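Phospholipase C beta (Meleagris gallopavo, PDB 1JAD) belongs to the phospholipase C beta family, here as its C-terminal fragment, a predominantly helical, strongly elongated domain that assembles as two protein chains. Local coordinates at residues V61-P66 with K239-E244; E86-G91 with V232-M237; K112-A117 with R206-K211. One frame throughout, in Å; residues are numbered along the deposited sequence.

Contact 1 (V61-P66 with K239-E244); sequences VLFLEP and KNYMKE
Tyr241 is the first residue of 239-244 to reach Phe63, the side chain through which 61-66 makes the whole contact. The Tyr241 CG atom stands anti to the backbone N (chi1 -176°), which carries the ring out until its CE2 lies 4.0 Å from Phe63 CE1, an apolar contact in which each carbon lies obliquely to the other ring, neither over its face nor at its edge. Beyond that carbon the Tyr241 hydroxyl makes weak hydrogen bonds with Leu56 O and Ser60 OG, so the phenol is weakly linked to helix 28-64 at its polar end as well as touching it with its ring. The meeting place is the end of a three-helix arrangement: helix 28-64 contributes Phe63, helix 161-245 contributes Tyr241 and Met242, and helix 75-155 adds Leu79, which packs on Phe63, with Leu83 on Tyr241 and Val76 on Met242. Met242, a selenomethionine, follows directly and carries the closer contact. Its bend at chi2 (-58°) brings SE to 3.3 Å from Phe63 CE1, and the further bend at chi3 sets only the methyl CE. The neighbouring ring carbon is touched too, with Met242 SE 3.7 Å from Phe63 CZ. Measured to the centroid of the Phe63 ring, SE lies 4.3 Å away and 55° off the ring normal, a Met-aromatic contact of oblique geometry, in which the two side chains cross at about a right angle. Past Met242 the helix is kinked: Glu244 N bonds to Tyr241 O at 3.0 Å, a three-residue step. Val245 also packs on Phe63.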
ATOM      1  N   VAL A  61     -40.108 -31.994  24.233  1.00 57.11           N
ATOM      2  CA  VAL A  61     -40.425 -32.092  25.646  1.00 57.72           C
ATOM      3  C   VAL A  61     -41.633 -31.217  25.975  1.00 59.09           C
ATOM      4  O   VAL A  61     -42.634 -31.702  26.502  1.00 59.88           O
ATOM      5  CB  VAL A  61     -39.216 -31.636  26.508  1.00 57.08           C
ATOM      6  CG1 VAL A  61     -39.541 -31.750  27.986  1.00 55.34           C
ATOM      7  CG2 VAL A  61     -38.001 -32.473  26.174  1.00 57.30           C
ATOM      8  N   LEU A  62     -41.536 -29.931  25.650  1.00 59.85           N
ATOM      9  CA  LEU A  62     -42.612 -28.984  25.921  1.00 60.70           C
ATOM     10  C   LEU A  62     -43.959 -29.441  25.365  1.00 61.42           C
ATOM     11  O   LEU A  62     -44.971 -29.419  26.069  1.00 61.79           O
ATOM     12  CB  LEU A  62     -42.248 -27.611  25.351  1.00 60.62           C
ATOM     13  CG  LEU A  62     -40.954 -27.008  25.908  1.00 61.22           C
ATOM     14  CD1 LEU A  62     -40.708 -25.633  25.305  1.00 60.59           C
ATOM     15  CD2 LEU A  62     -41.058 -26.906  27.417  1.00 61.47           C
ATOM     16  N   PHE A  63     -43.968 -29.857  24.103  1.00 61.64           N
ATOM     17  CA  PHE A  63     -45.188 -30.319  23.453  1.00 62.50           C
ATOM     18  C   PHE A  63     -45.824 -31.551  24.085  1.00 62.76           C
ATOM     19  O   PHE A  63     -47.003 -31.531  24.441  1.00 63.52           O
ATOM     20  CB  PHE A  63     -44.921 -30.600  21.969  1.00 63.38           C
ATOM     21  CG  PHE A  63     -45.045 -29.390  21.083  1.00 64.45           C
ATOM     22  CD1 PHE A  63     -44.549 -29.414  19.784  1.00 64.79           C
ATOM     23  CD2 PHE A  63     -45.693 -28.240  21.529  1.00 64.20           C
ATOM     24  CE1 PHE A  63     -44.699 -28.310  18.942  1.00 65.23           C
ATOM     25  CE2 PHE A  63     -45.847 -27.135  20.690  1.00 64.68           C
ATOM     26  CZ  PHE A  63     -45.349 -27.169  19.396  1.00 63.70           C
ATOM     27  N   LEU A  64     -45.047 -32.621  24.219  1.00 62.37           N
ATOM     28  CA  LEU A  64     -45.563 -33.860  24.785  1.00 62.10           C
ATOM     29  C   LEU A  64     -45.639 -33.883  26.307  1.00 61.43           C
ATOM     30  O   LEU A  64     -45.910 -34.928  26.905  1.00 61.57           O
ATOM     31  CB  LEU A  64     -44.731 -35.041  24.284  1.00 62.59           C
ATOM     32  CG  LEU A  64     -44.786 -35.214  22.764  1.00 62.97           C
ATOM     33  CD1 LEU A  64     -43.944 -36.416  22.351  1.00 64.00           C
ATOM     34  CD2 LEU A  64     -46.237 -35.386  22.321  1.00 62.03           C
ATOM     35  N   GLU A  65     -45.416 -32.729  26.930  1.00 60.05           N
ATOM     36  CA  GLU A  65     -45.470 -32.624  28.384  1.00 58.83           C
ATOM     37  C   GLU A  65     -46.937 -32.587  28.814  1.00 57.82           C
ATOM     38  O   GLU A  65     -47.732 -31.815  28.269  1.00 58.25           O
ATOM     39  CB  GLU A  65     -44.764 -31.343  28.854  1.00 58.69           C
ATOM     40  CG  GLU A  65     -44.521 -31.267  30.361  1.00 58.02           C
ATOM     41  CD  GLU A  65     -43.474 -32.267  30.840  1.00 58.60           C
ATOM     42  OE1 GLU A  65     -42.308 -32.163  30.394  1.00 57.61           O
ATOM     43  OE2 GLU A  65     -43.812 -33.154  31.658  1.00 58.44           O
ATOM     44  N   PRO A  66     -47.319 -33.427  29.790  1.00 56.30           N
ATOM     45  CA  PRO A  66     -48.711 -33.432  30.242  1.00 54.08           C
ATOM     46  C   PRO A  66     -49.049 -32.051  30.768  1.00 51.58           C
ATOM     47  O   PRO A  66     -48.206 -31.373  31.351  1.00 49.94           O
ATOM     48  CB  PRO A  66     -48.706 -34.505  31.337  1.00 54.83           C
ATOM     49  CG  PRO A  66     -47.290 -34.413  31.872  1.00 55.19           C
ATOM     50  CD  PRO A  66     -46.543 -34.415  30.560  1.00 56.88           C
ATOM     51  N   LYS A 239     -44.838 -26.990  10.250  1.00 65.47           N
ATOM     52  CA  LYS A 239     -45.998 -27.766   9.818  1.00 64.90           C
ATOM     53  C   LYS A 239     -45.581 -29.236   9.708  1.00 64.86           C
ATOM     54  O   LYS A 239     -46.240 -30.121  10.256  1.00 65.03           O
ATOM     55  CB  LYS A 239     -46.486 -27.251   8.462  1.00 64.38           C
ATOM     56  CG  LYS A 239     -47.759 -27.890   7.954  1.00 64.29           C
ATOM     57  CD  LYS A 239     -48.122 -27.352   6.574  1.00 65.33           C
ATOM     58  CE  LYS A 239     -48.211 -25.825   6.567  1.00 65.30           C
ATOM     59  NZ  LYS A 239     -49.214 -25.312   7.542  1.00 65.91           N
ATOM     60  N   ASN A 240     -44.485 -29.483   8.995  1.00 64.73           N
ATOM     61  CA  ASN A 240     -43.958 -30.834   8.837  1.00 65.51           C
ATOM     62  C   ASN A 240     -43.633 -31.390  10.217  1.00 65.70           C
ATOM     63  O   ASN A 240     -43.807 -32.581  10.479  1.00 65.99           O
ATOM     64  CB  ASN A 240     -42.671 -30.822   8.000  1.00 66.59           C
ATOM     65  CG  ASN A 240     -42.924 -30.582   6.521  1.00 67.20           C
ATOM     66  OD1 ASN A 240     -43.562 -29.601   6.133  1.00 66.74           O
ATOM     67  ND2 ASN A 240     -42.411 -31.480   5.686  1.00 67.94           N
ATOM     68  N   TYR A 241     -43.156 -30.507  11.090  1.00 65.45           N
ATOM     69  CA  TYR A 241     -42.775 -30.864  12.453  1.00 65.19           C
ATOM     70  C   TYR A 241     -43.983 -31.262  13.308  1.00 65.22           C
ATOM     71  O   TYR A 241     -43.898 -32.186  14.122  1.00 65.26           O
ATOM     72  CB  TYR A 241     -42.036 -29.686  13.094  1.00 64.44           C
ATOM     73  CG  TYR A 241     -41.491 -29.954  14.474  1.00 64.41           C
ATOM     74  CD1 TYR A 241     -40.504 -30.917  14.679  1.00 64.94           C
ATOM     75  CD2 TYR A 241     -41.956 -29.238  15.578  1.00 64.81           C
ATOM     76  CE1 TYR A 241     -39.987 -31.161  15.951  1.00 65.20           C
ATOM     77  CE2 TYR A 241     -41.447 -29.473  16.853  1.00 65.35           C
ATOM     78  CZ  TYR A 241     -40.463 -30.434  17.032  1.00 65.51           C
ATOM     79  OH  TYR A 241     -39.950 -30.662  18.287  1.00 66.18           O
HETATM   80  N   MSE A 242     -45.103 -30.569  13.120  1.00 65.06           N
HETATM   81  CA  MSE A 242     -46.318 -30.857  13.877  1.00 65.91           C
HETATM   82  C   MSE A 242     -46.984 -32.158  13.430  1.00 67.21           C
HETATM   83  O   MSE A 242     -48.068 -32.504  13.900  1.00 67.92           O
HETATM   84  CB  MSE A 242     -47.321 -29.702  13.758  1.00 64.96           C
HETATM   85  CG  MSE A 242     -46.844 -28.386  14.369  1.00 64.64           C
HETATM   86 SE   MSE A 242     -46.419 -28.492  16.137  1.00 66.17          SE
HETATM   87  CE  MSE A 242     -48.021 -28.910  16.882  1.00 62.59           C
ATOM     88  N   LYS A 243     -46.335 -32.870  12.517  1.00 68.41           N
ATOM     89  CA  LYS A 243     -46.856 -34.138  12.030  1.00 70.11           C
ATOM     90  C   LYS A 243     -45.931 -35.241  12.528  1.00 72.51           C
ATOM     91  O   LYS A 243     -46.249 -36.425  12.454  1.00 72.86           O
ATOM     92  CB  LYS A 243     -46.908 -34.137  10.503  1.00 68.65           C
ATOM     93  CG  LYS A 243     -47.826 -33.073   9.924  1.00 69.33           C
ATOM     94  CD  LYS A 243     -47.872 -33.138   8.407  1.00 69.84           C
ATOM     95  CE  LYS A 243     -48.818 -32.097   7.840  1.00 69.54           C
ATOM     96  NZ  LYS A 243     -48.876 -32.146   6.353  1.00 70.53           N
ATOM     97  N   GLU A 244     -44.779 -34.827  13.042  1.00 75.46           N
ATOM     98  CA  GLU A 244     -43.779 -35.748  13.561  1.00 78.35           C
ATOM     99  C   GLU A 244     -43.960 -35.843  15.072  1.00 80.50           C
ATOM    100  O   GLU A 244     -43.439 -36.757  15.713  1.00 81.10           O
ATOM    101  CB  GLU A 244     -42.375 -35.220  13.246  1.00 78.57           C
ATOM    102  CG  GLU A 244     -42.128 -34.934  11.767  1.00 79.49           C
ATOM    103  CD  GLU A 244     -40.792 -34.250  11.509  1.00 80.54           C
ATOM    104  OE1 GLU A 244     -39.738 -34.842  11.826  1.00 81.30           O
ATOM    105  OE2 GLU A 244     -40.793 -33.114  10.989  1.00 81.52           O
TER

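Contact 2 (E86-G91 with V232-M237); sequences ELIHLG and VEVQEM
Leu87 and Ile88 meet Val234 and Met237 with aliphatic branches and a selenomethionine methyl, and no ring face or edge enters the interface between the two segments. The imidazole of His89, the one flat ring in the two segments, belongs to a different surface, where His89 packs on Glu144 of the second subunit. Within the contact, Leu87 divides its work. Its CB lies 4.1 Å from Val234 CG1, close to where the backbones come nearest, the CA atoms of Leu87 and Val234 being 6.7 Å apart. Its branches meet the end of Met237: Leu87 CD1 is 3.2 Å from Met237 CE, and Leu87 CD2 is 3.8 Å from the same methyl. Met237 CG leaves anti to the backbone N, after which the chain bends at chi2 (-94°) and chi3, and it is this doubled bend that sets CE against the fork of the leucine. Ile88 reaches across with its ethyl branch, with CD1 tightly placed 3.3 Å from Val234 CG2, the two side chains crossing at about a right angle. Val234 thus touches one residue with each methyl, CG1 facing Leu87 and CG2 facing Ile88. Beyond the pair of helices, Leu55 of helix 28-64 covers Leu87, while Arg52 of that helix packs on Met237. The axes of 86-91 and 232-237 approach to 9.6 Å with 141° between their directions. Together with the purely apolar packing and the third helix against it, this geometry belongs to a bundle of long helices whose paired members run roughly antiparallel.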
ATOM      1  N   GLU A  86     -38.934 -18.460  17.723  1.00 41.48           N
ATOM      2  CA  GLU A  86     -37.573 -18.777  18.140  1.00 39.99           C
ATOM      3  C   GLU A  86     -36.772 -19.274  16.944  1.00 39.09           C
ATOM      4  O   GLU A  86     -35.542 -19.172  16.919  1.00 38.19           O
ATOM      5  CB  GLU A  86     -37.562 -19.822  19.249  1.00 42.04           C
ATOM      6  CG  GLU A  86     -37.911 -19.257  20.614  1.00 46.21           C
ATOM      7  CD  GLU A  86     -37.790 -20.290  21.718  1.00 48.75           C
ATOM      8  OE1 GLU A  86     -36.721 -20.938  21.819  1.00 49.69           O
ATOM      9  OE2 GLU A  86     -38.761 -20.448  22.491  1.00 51.66           O
ATOM     10  N   LEU A  87     -37.470 -19.824  15.957  1.00 36.25           N
ATOM     11  CA  LEU A  87     -36.808 -20.276  14.749  1.00 35.05           C
ATOM     12  C   LEU A  87     -36.523 -19.032  13.917  1.00 33.97           C
ATOM     13  O   LEU A  87     -35.439 -18.886  13.372  1.00 33.71           O
ATOM     14  CB  LEU A  87     -37.689 -21.252  13.965  1.00 35.56           C
ATOM     15  CG  LEU A  87     -37.818 -22.656  14.572  1.00 36.18           C
ATOM     16  CD1 LEU A  87     -38.811 -23.465  13.741  1.00 36.74           C
ATOM     17  CD2 LEU A  87     -36.449 -23.343  14.613  1.00 32.21           C
ATOM     18  N   ILE A  88     -37.499 -18.133  13.828  1.00 32.93           N
ATOM     19  CA  ILE A  88     -37.301 -16.897  13.084  1.00 33.41           C
ATOM     20  C   ILE A  88     -36.069 -16.185  13.648  1.00 35.70           C
ATOM     21  O   ILE A  88     -35.135 -15.862  12.908  1.00 37.45           O
ATOM     22  CB  ILE A  88     -38.509 -15.954  13.213  1.00 33.33           C
ATOM     23  CG1 ILE A  88     -39.717 -16.535  12.478  1.00 32.72           C
ATOM     24  CG2 ILE A  88     -38.156 -14.579  12.646  1.00 33.64           C
ATOM     25  CD1 ILE A  88     -39.554 -16.575  10.985  1.00 33.31           C
ATOM     26  N   HIS A  89     -36.065 -15.942  14.959  1.00 36.09           N
ATOM     27  CA  HIS A  89     -34.929 -15.283  15.582  1.00 35.99           C
ATOM     28  C   HIS A  89     -33.642 -16.035  15.325  1.00 34.75           C
ATOM     29  O   HIS A  89     -32.604 -15.426  15.057  1.00 35.19           O
ATOM     30  CB  HIS A  89     -35.153 -15.106  17.084  1.00 38.28           C
ATOM     31  CG  HIS A  89     -36.126 -14.016  17.414  1.00 43.48           C
ATOM     32  ND1 HIS A  89     -36.407 -13.630  18.708  1.00 45.35           N
ATOM     33  CD2 HIS A  89     -36.872 -13.217  16.613  1.00 45.08           C
ATOM     34  CE1 HIS A  89     -37.283 -12.640  18.688  1.00 47.46           C
ATOM     35  NE2 HIS A  89     -37.582 -12.369  17.430  1.00 46.48           N
ATOM     36  N   LEU A  90     -33.694 -17.360  15.397  1.00 33.36           N
ATOM     37  CA  LEU A  90     -32.498 -18.153  15.128  1.00 31.33           C
ATOM     38  C   LEU A  90     -32.035 -17.899  13.694  1.00 31.53           C
ATOM     39  O   LEU A  90     -30.839 -17.845  13.416  1.00 30.80           O
ATOM     40  CB  LEU A  90     -32.779 -19.646  15.293  1.00 28.50           C
ATOM     41  CG  LEU A  90     -31.576 -20.497  14.889  1.00 24.86           C
ATOM     42  CD1 LEU A  90     -30.400 -20.130  15.772  1.00 23.71           C
ATOM     43  CD2 LEU A  90     -31.904 -21.972  15.000  1.00 23.99           C
ATOM     44  N   GLY A  91     -32.994 -17.761  12.784  1.00 32.83           N
ATOM     45  CA  GLY A  91     -32.654 -17.510  11.397  1.00 37.12           C
ATOM     46  C   GLY A  91     -31.992 -16.154  11.255  1.00 39.48           C
ATOM     47  O   GLY A  91     -30.981 -16.010  10.559  1.00 40.17           O
ATOM     48  N   VAL A 232     -41.410 -18.019   5.751  1.00 48.42           N
ATOM     49  CA  VAL A 232     -42.075 -19.180   5.165  1.00 49.13           C
ATOM     50  C   VAL A 232     -41.304 -20.481   5.395  1.00 50.36           C
ATOM     51  O   VAL A 232     -41.890 -21.500   5.750  1.00 50.61           O
ATOM     52  CB  VAL A 232     -42.291 -18.990   3.637  1.00 47.41           C
ATOM     53  CG1 VAL A 232     -42.792 -20.273   3.013  1.00 46.99           C
ATOM     54  CG2 VAL A 232     -43.299 -17.885   3.393  1.00 46.87           C
ATOM     55  N   GLU A 233     -39.993 -20.449   5.194  1.00 52.64           N
ATOM     56  CA  GLU A 233     -39.172 -21.643   5.385  1.00 56.00           C
ATOM     57  C   GLU A 233     -39.298 -22.221   6.797  1.00 56.64           C
ATOM     58  O   GLU A 233     -38.927 -23.371   7.040  1.00 56.55           O
ATOM     59  CB  GLU A 233     -37.698 -21.331   5.090  1.00 57.19           C
ATOM     60  CG  GLU A 233     -37.398 -20.962   3.644  1.00 59.39           C
ATOM     61  CD  GLU A 233     -35.928 -20.648   3.425  1.00 61.02           C
ATOM     62  OE1 GLU A 233     -35.087 -21.534   3.670  1.00 61.25           O
ATOM     63  OE2 GLU A 233     -35.611 -19.513   3.011  1.00 62.91           O
ATOM     64  N   VAL A 234     -39.813 -21.423   7.727  1.00 57.47           N
ATOM     65  CA  VAL A 234     -39.974 -21.882   9.098  1.00 58.81           C
ATOM     66  C   VAL A 234     -41.388 -22.368   9.370  1.00 59.10           C
ATOM     67  O   VAL A 234     -41.576 -23.459   9.904  1.00 57.89           O
ATOM     68  CB  VAL A 234     -39.607 -20.776  10.115  1.00 58.72           C
ATOM     69  CG1 VAL A 234     -38.133 -20.447  10.004  1.00 58.73           C
ATOM     70  CG2 VAL A 234     -40.446 -19.538   9.873  1.00 58.47           C
ATOM     71  N   GLN A 235     -42.380 -21.566   8.998  1.00 61.06           N
ATOM     72  CA  GLN A 235     -43.773 -21.941   9.209  1.00 62.90           C
ATOM     73  C   GLN A 235     -44.025 -23.309   8.584  1.00 63.86           C
ATOM     74  O   GLN A 235     -44.804 -24.104   9.114  1.00 63.74           O
ATOM     75  CB  GLN A 235     -44.705 -20.898   8.594  1.00 63.55           C
ATOM     76  CG  GLN A 235     -44.543 -19.511   9.193  1.00 65.77           C
ATOM     77  CD  GLN A 235     -45.500 -18.498   8.599  1.00 66.13           C
ATOM     78  OE1 GLN A 235     -45.543 -18.310   7.387  1.00 63.76           O
ATOM     79  NE2 GLN A 235     -46.269 -17.835   9.454  1.00 67.27           N
ATOM     80  N   GLU A 236     -43.357 -23.577   7.463  1.00 64.66           N
ATOM     81  CA  GLU A 236     -43.489 -24.860   6.781  1.00 65.51           C
ATOM     82  C   GLU A 236     -42.754 -25.945   7.561  1.00 65.59           C
ATOM     83  O   GLU A 236     -43.352 -26.949   7.946  1.00 66.47           O
ATOM     84  CB  GLU A 236     -42.923 -24.791   5.359  1.00 66.30           C
ATOM     85  CG  GLU A 236     -43.675 -23.870   4.409  1.00 69.76           C
ATOM     86  CD  GLU A 236     -43.148 -23.955   2.975  1.00 72.65           C
ATOM     87  OE1 GLU A 236     -41.940 -23.704   2.761  1.00 73.03           O
ATOM     88  OE2 GLU A 236     -43.946 -24.272   2.062  1.00 73.16           O
HETATM   89  N   MSE A 237     -41.459 -25.744   7.790  1.00 65.42           N
HETATM   90  CA  MSE A 237     -40.655 -26.713   8.529  1.00 65.13           C
HETATM   91  C   MSE A 237     -41.356 -27.107   9.831  1.00 64.47           C
HETATM   92  O   MSE A 237     -41.189 -28.225  10.321  1.00 63.08           O
HETATM   93  CB  MSE A 237     -39.259 -26.131   8.808  1.00 66.80           C
HETATM   94  CG  MSE A 237     -38.279 -27.090   9.494  1.00 70.60           C
HETATM   95 SE   MSE A 237     -38.212 -26.984  11.314  1.00 76.34          SE
HETATM   96  CE  MSE A 237     -37.488 -25.356  11.509  1.00 72.86           C
TER

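Contact 3 (K112-A117 with R206-K211); sequences KITELA and RAIQEK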
ATOM      1  N   LYS A 112      -4.440 -10.191   2.705  1.00 34.13           N
ATOM      2  CA  LYS A 112      -3.506 -11.169   2.169  1.00 34.66           C
ATOM      3  C   LYS A 112      -2.955 -10.724   0.820  1.00 34.64           C
ATOM      4  O   LYS A 112      -1.757 -10.502   0.681  1.00 32.41           O
ATOM      5  CB  LYS A 112      -4.178 -12.538   2.024  1.00 35.04           C
ATOM      6  CG  LYS A 112      -3.186 -13.690   1.989  1.00 38.39           C
ATOM      7  CD  LYS A 112      -2.332 -13.644   3.259  1.00 42.93           C
ATOM      8  CE  LYS A 112      -1.356 -14.811   3.381  1.00 46.11           C
ATOM      9  NZ  LYS A 112      -0.566 -14.691   4.647  1.00 43.86           N
ATOM     10  N   ILE A 113      -3.823 -10.596  -0.176  1.00 35.31           N
ATOM     11  CA  ILE A 113      -3.363 -10.182  -1.490  1.00 36.79           C
ATOM     12  C   ILE A 113      -2.601  -8.870  -1.451  1.00 36.99           C
ATOM     13  O   ILE A 113      -1.617  -8.710  -2.173  1.00 36.30           O
ATOM     14  CB  ILE A 113      -4.515 -10.094  -2.513  1.00 37.26           C
ATOM     15  CG1 ILE A 113      -4.835 -11.495  -3.028  1.00 38.65           C
ATOM     16  CG2 ILE A 113      -4.126  -9.201  -3.681  1.00 40.88           C
ATOM     17  CD1 ILE A 113      -5.769 -11.521  -4.212  1.00 38.31           C
ATOM     18  N   THR A 114      -3.033  -7.929  -0.620  1.00 36.96           N
ATOM     19  CA  THR A 114      -2.307  -6.671  -0.535  1.00 37.77           C
ATOM     20  C   THR A 114      -0.892  -6.965  -0.062  1.00 40.08           C
ATOM     21  O   THR A 114       0.055  -6.264  -0.419  1.00 41.20           O
ATOM     22  CB  THR A 114      -2.991  -5.699   0.413  1.00 36.20           C
ATOM     23  OG1 THR A 114      -4.193  -5.219  -0.201  1.00 37.09           O
ATOM     24  CG2 THR A 114      -2.082  -4.528   0.727  1.00 37.20           C
ATOM     25  N   GLU A 115      -0.756  -8.021   0.732  1.00 42.78           N
ATOM     26  CA  GLU A 115       0.541  -8.451   1.232  1.00 45.24           C
ATOM     27  C   GLU A 115       1.405  -8.886   0.055  1.00 45.15           C
ATOM     28  O   GLU A 115       2.409  -8.248  -0.263  1.00 44.98           O
ATOM     29  CB  GLU A 115       0.370  -9.624   2.209  1.00 48.36           C
ATOM     30  CG  GLU A 115       1.647 -10.435   2.450  1.00 54.46           C
ATOM     31  CD  GLU A 115       1.441 -11.638   3.365  1.00 57.25           C
ATOM     32  OE1 GLU A 115       2.348 -12.496   3.422  1.00 58.10           O
ATOM     33  OE2 GLU A 115       0.383 -11.725   4.032  1.00 59.60           O
ATOM     34  N   LEU A 116       1.000  -9.978  -0.587  1.00 45.88           N
ATOM     35  CA  LEU A 116       1.724 -10.532  -1.733  1.00 46.40           C
ATOM     36  C   LEU A 116       2.102  -9.436  -2.737  1.00 47.00           C
ATOM     37  O   LEU A 116       3.272  -9.290  -3.102  1.00 47.01           O
ATOM     38  CB  LEU A 116       0.863 -11.601  -2.415  1.00 44.76           C
ATOM     39  CG  LEU A 116       0.311 -12.706  -1.501  1.00 43.37           C
ATOM     40  CD1 LEU A 116      -0.657 -13.595  -2.283  1.00 40.81           C
ATOM     41  CD2 LEU A 116       1.453 -13.517  -0.913  1.00 42.03           C
ATOM     42  N   ALA A 117       1.106  -8.669  -3.174  1.00 47.29           N
ATOM     43  CA  ALA A 117       1.325  -7.580  -4.118  1.00 48.13           C
ATOM     44  C   ALA A 117       2.426  -6.664  -3.597  1.00 48.64           C
ATOM     45  O   ALA A 117       3.430  -6.430  -4.272  1.00 48.54           O
ATOM     46  CB  ALA A 117       0.040  -6.786  -4.308  1.00 48.35           C
ATOM     47  N   ARG A 206      -6.477  -0.877  -6.588  1.00 26.67           N
ATOM     48  CA  ARG A 206      -7.842  -0.479  -6.865  1.00 23.49           C
ATOM     49  C   ARG A 206      -8.664  -1.671  -7.354  1.00 22.62           C
ATOM     50  O   ARG A 206      -9.805  -1.845  -6.959  1.00 21.86           O
ATOM     51  CB  ARG A 206      -7.814   0.666  -7.889  1.00 25.09           C
ATOM     52  CG  ARG A 206      -9.140   1.303  -8.173  1.00 27.90           C
ATOM     53  CD  ARG A 206      -8.974   2.776  -8.605  1.00 30.21           C
ATOM     54  NE  ARG A 206      -8.334   2.982  -9.907  1.00 32.26           N
ATOM     55  CZ  ARG A 206      -7.023   2.967 -10.143  1.00 34.61           C
ATOM     56  NH1 ARG A 206      -6.153   2.754  -9.163  1.00 37.19           N
ATOM     57  NH2 ARG A 206      -6.578   3.173 -11.378  1.00 35.97           N
ATOM     58  N   ALA A 207      -8.092  -2.514  -8.203  1.00 23.38           N
ATOM     59  CA  ALA A 207      -8.849  -3.673  -8.676  1.00 25.84           C
ATOM     60  C   ALA A 207      -9.220  -4.541  -7.460  1.00 26.31           C
ATOM     61  O   ALA A 207     -10.347  -5.021  -7.331  1.00 26.50           O
ATOM     62  CB  ALA A 207      -8.013  -4.481  -9.668  1.00 23.55           C
ATOM     63  N   ILE A 208      -8.251  -4.710  -6.567  1.00 26.79           N
ATOM     64  CA  ILE A 208      -8.411  -5.502  -5.348  1.00 26.33           C
ATOM     65  C   ILE A 208      -9.542  -5.014  -4.455  1.00 25.95           C
ATOM     66  O   ILE A 208     -10.374  -5.808  -4.007  1.00 25.84           O
ATOM     67  CB  ILE A 208      -7.095  -5.491  -4.537  1.00 25.52           C
ATOM     68  CG1 ILE A 208      -5.997  -6.180  -5.354  1.00 23.30           C
ATOM     69  CG2 ILE A 208      -7.308  -6.129  -3.167  1.00 23.27           C
ATOM     70  CD1 ILE A 208      -4.617  -6.063  -4.753  1.00 26.57           C
ATOM     71  N   GLN A 209      -9.564  -3.712  -4.188  1.00 26.59           N
ATOM     72  CA  GLN A 209     -10.594  -3.118  -3.338  1.00 28.11           C
ATOM     73  C   GLN A 209     -11.957  -3.262  -3.996  1.00 30.56           C
ATOM     74  O   GLN A 209     -12.995  -3.368  -3.331  1.00 32.38           O
ATOM     75  CB  GLN A 209     -10.271  -1.650  -3.101  1.00 24.91           C
ATOM     76  CG  GLN A 209      -8.891  -1.457  -2.521  1.00 25.59           C
ATOM     77  CD  GLN A 209      -8.478  -0.005  -2.469  1.00 24.77           C
ATOM     78  OE1 GLN A 209      -8.542   0.703  -3.474  1.00 24.87           O
ATOM     79  NE2 GLN A 209      -8.028   0.443  -1.306  1.00 25.42           N
ATOM     80  N   GLU A 210     -11.934  -3.271  -5.318  1.00 31.87           N
ATOM     81  CA  GLU A 210     -13.133  -3.409  -6.124  1.00 31.32           C
ATOM     82  C   GLU A 210     -13.655  -4.834  -5.918  1.00 28.78           C
ATOM     83  O   GLU A 210     -14.853  -5.056  -5.787  1.00 27.47           O
ATOM     84  CB  GLU A 210     -12.753  -3.156  -7.579  1.00 35.19           C
ATOM     85  CG  GLU A 210     -13.887  -3.000  -8.545  1.00 42.93           C
ATOM     86  CD  GLU A 210     -13.373  -2.647  -9.925  1.00 47.68           C
ATOM     87  OE1 GLU A 210     -12.695  -1.595 -10.051  1.00 47.24           O
ATOM     88  OE2 GLU A 210     -13.638  -3.425 -10.872  1.00 49.71           O
ATOM     89  N   LYS A 211     -12.740  -5.795  -5.880  1.00 27.57           N
ATOM     90  CA  LYS A 211     -13.100  -7.192  -5.658  1.00 28.61           C
ATOM     91  C   LYS A 211     -13.757  -7.307  -4.273  1.00 30.05           C
ATOM     92  O   LYS A 211     -14.877  -7.821  -4.140  1.00 30.57           O
ATOM     93  CB  LYS A 211     -11.844  -8.066  -5.731  1.00 28.52           C
ATOM     94  CG  LYS A 211     -12.010  -9.513  -5.283  1.00 31.25           C
ATOM     95  CD  LYS A 211     -13.003 -10.278  -6.137  1.00 35.51           C
ATOM     96  CE  LYS A 211     -13.083 -11.743  -5.701  1.00 36.43           C
ATOM     97  NZ  LYS A 211     -14.142 -12.526  -6.409  1.00 36.10           N
TER
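Ile113 and Ile208 have the same first-torsion arrangement, CG1 opposite the carbonyl carbon and CG2 opposite the backbone N, yet they use different branches to meet. Ile208 continues extended at chi2 (172°), which brings CD1 to the Ile113 methyl, while Ile113 presents its short branch. Ile113 CG2 consequently lies 3.4 Å from Ile208 CD1 and 3.9 Å from Ile208 CG1, and the two side chains pass each other at a slant. This is packing inside the elongated helical bundle, about 2 Å, centre to centre, from the centre of the chain, with the two segments, one on helix 75-155 and the other on helix 161-245, running in roughly opposite senses. The isoleucines are both buried, and further cover for Ile113 comes from Leu21 and Leu24 of the short helix 21-24 and from Phe30 near the start of helix 28-64. The contact therefore sits where the N-terminal part of the chain joins the long helix pair.

Thr114 borders the apolar pair more loosely. Thr114 CA and Ile208 CA are nevertheless the nearest such pair across the two segments, 7.9 Å apart. The threonine hydroxyl already has a partner within its own helix, a hydrogen bond with Thr110 O one turn back, and while so bonded Thr114 OG1 lies 4.4 Å from Ile208 CG2.

How the contacts relate
Starting from the N terminus, the chain runs along helix 28-64 to contact 1, which joins the end of that helix to the last turns of helix 161-245 and closes the widest of the three loops. Helix 75-155 then leads into contact 2, nested within contact 1, and onward to contact 3, nested within contact 2; none cross. The centres of contacts 1 and 2 are about 15 Å apart, and those of contacts 2 and 3 about 38 Å. Helix 161-245 takes part in all three. Contact 1 ties it to helix 28-64, and contacts 2 and 3 pair it with helix 75-155 at two widely separated levels of the bundle.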